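Local coordinates for protein phosphoribosylaminoimidazole carboxylase (Bombyx mori, PDB 4JA0) that probably works as a bifunctional enzyme of purine biosynthesis, pairing AIR carboxylase and SAICAR synthetase domains in one chain, at residues V210-S213 / D214-R217. Numbering follows the deposited sequence.
Sequences VIDS and DSWR
Asp214 meets Asp212 through its backbone N: Asp214 N donates to Asp212 OD1 at 2.6 Å, arriving from above the carboxylate plane. This closes an Asx turn at the bend leading into strand 216-220. The two carboxylates lie close, with Asp212 OD1 3.7 Å from Asp214 OD2 and their planes perpendicular. Nearby, Lys56 makes a long, weak ion pair with Asp214, and Ser60 and Asp212 share a weak hydrogen bond.

Ser215 adds three more bonds to the bend. Ser215 N reaches Asp212 O at 3.0 Å, the bond of a beta turn over residues 212-215. The hydroxyl turns back on the incoming chain: lying beside its own backbone N (chi1 -46°), Ser215 OG donates to Val210 O at 3.1 Å and accepts from Asp212 N at 2.8 Å. Ser215 CB meanwhile touches Ile211 CG2.

Trp216 folds its indole against the turn. CG sits between the backbone N and the carbonyl carbon (chi1 63°), which places one ring face beneath Asp212 O, 3.5 Å above the plane over the ring centre. Ile211 CG2 approaches Trp216 CE3 obliquely at 4.0 Å, Val67 and Val254 bring helices 57-74 and 241-257 to the indole, and Trp183 meets it edge-to-face. Replacing this tryptophan with an alanine would probably take away the ring under the Asp212 carbonyl and part of the packing around Ile211 CG2.

The chemistry thus divides in two: Asp212 and Ser215 fix the backbone by overlapping polar bonds, both serving as donor and acceptor, while the indole beneath gives the largely buried loop an apolar floor.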
loop_
_atom_site.group_PDB
_atom_site.type_symbol
_atom_site.label_atom_id
_atom_site.label_comp_id
_atom_site.label_asym_id
_atom_site.label_seq_id
_atom_site.Cartn_x
_atom_site.Cartn_y
_atom_site.Cartn_z
ATOM N N VAL A 210 44.590 33.337 19.777
ATOM C CA VAL A 210 44.249 34.717 19.555
ATOM C C VAL A 210 44.012 34.830 18.060
ATOM O O VAL A 210 44.820 34.363 17.265
ATOM C CB VAL A 210 45.403 35.618 19.976
ATOM C CG1 VAL A 210 45.403 36.885 19.161
ATOM C CG2 VAL A 210 45.313 35.917 21.459
ATOM N N ILE A 211 42.897 35.417 17.657
ATOM C CA ILE A 211 42.708 35.669 16.244
ATOM C C ILE A 211 42.599 37.180 16.077
ATOM O O ILE A 211 41.597 37.775 16.471
ATOM C CB ILE A 211 41.459 34.932 15.680
ATOM C CG1 ILE A 211 41.451 33.466 16.124
ATOM C CG2 ILE A 211 41.409 35.022 14.164
ATOM C CD1 ILE A 211 40.228 32.686 15.673
ATOM N N ASP A 212 43.646 37.803 15.533
ATOM C CA ASP A 212 43.625 39.241 15.269
ATOM C C ASP A 212 44.159 39.518 13.862
ATOM O O ASP A 212 44.154 38.619 13.020
ATOM C CB ASP A 212 44.409 40.029 16.333
ATOM C CG ASP A 212 45.869 39.590 16.453
ATOM O OD1 ASP A 212 46.425 39.116 15.442
ATOM O OD2 ASP A 212 46.483 39.773 17.538
ATOM N N SER A 213 44.619 40.743 13.600
ATOM C CA SER A 213 45.167 41.064 12.276
ATOM C C SER A 213 46.523 40.446 12.029
ATOM O O SER A 213 47.061 40.564 10.928
ATOM C CB SER A 213 45.231 42.562 12.010
ATOM O OG SER A 213 43.938 43.105 11.843
ATOM N N ASP A 214 47.073 39.779 13.037
ATOM C CA ASP A 214 48.310 39.027 12.844
ATOM C C ASP A 214 47.998 37.593 12.411
ATOM O O ASP A 214 48.835 36.915 11.846
ATOM C CB ASP A 214 49.142 39.024 14.135
ATOM C CG ASP A 214 49.610 40.427 14.542
ATOM O OD1 ASP A 214 49.855 41.266 13.643
ATOM O OD2 ASP A 214 49.717 40.700 15.759
ATOM N N SER A 215 46.755 37.177 12.610
ATOM C CA SER A 215 46.346 35.806 12.374
ATOM C C SER A 215 45.864 35.563 10.951
ATOM O O SER A 215 45.787 34.415 10.506
ATOM C CB SER A 215 45.205 35.434 13.330
ATOM O OG SER A 215 45.468 35.845 14.657
ATOM N N TRP A 216 45.564 36.627 10.224
ATOM C CA TRP A 216 44.926 36.450 8.929
ATOM C C TRP A 216 45.438 37.318 7.794
ATOM O O TRP A 216 46.320 38.154 7.965
ATOM C CB TRP A 216 43.403 36.599 9.062
ATOM C CG TRP A 216 42.907 37.955 9.521
ATOM C CD1 TRP A 216 43.427 39.173 9.208
ATOM C CD2 TRP A 216 41.780 38.208 10.369
ATOM N NE1 TRP A 216 42.698 40.169 9.803
ATOM C CE2 TRP A 216 41.683 39.607 10.528
ATOM C CE3 TRP A 216 40.836 37.387 11.004
ATOM C CZ2 TRP A 216 40.684 40.206 11.299
ATOM C CZ3 TRP A 216 39.840 37.982 11.766
ATOM C CH2 TRP A 216 39.772 39.377 11.908
ATOM N N ARG A 217 44.856 37.108 6.624
ATOM C CA ARG A 217 45.185 37.887 5.448
ATOM C C ARG A 217 43.878 38.453 4.886
ATOM O O ARG A 217 42.991 37.707 4.477
ATOM C CB ARG A 217 45.905 36.988 4.451
ATOM C CG ARG A 217 46.630 37.701 3.346
ATOM C CD ARG A 217 47.629 36.757 2.708
ATOM N NE ARG A 217 48.927 36.776 3.380
ATOM C CZ ARG A 217 49.760 35.735 3.462
ATOM N NH1 ARG A 217 49.433 34.553 2.946
ATOM N NH2 ARG A 217 50.924 35.867 4.087
#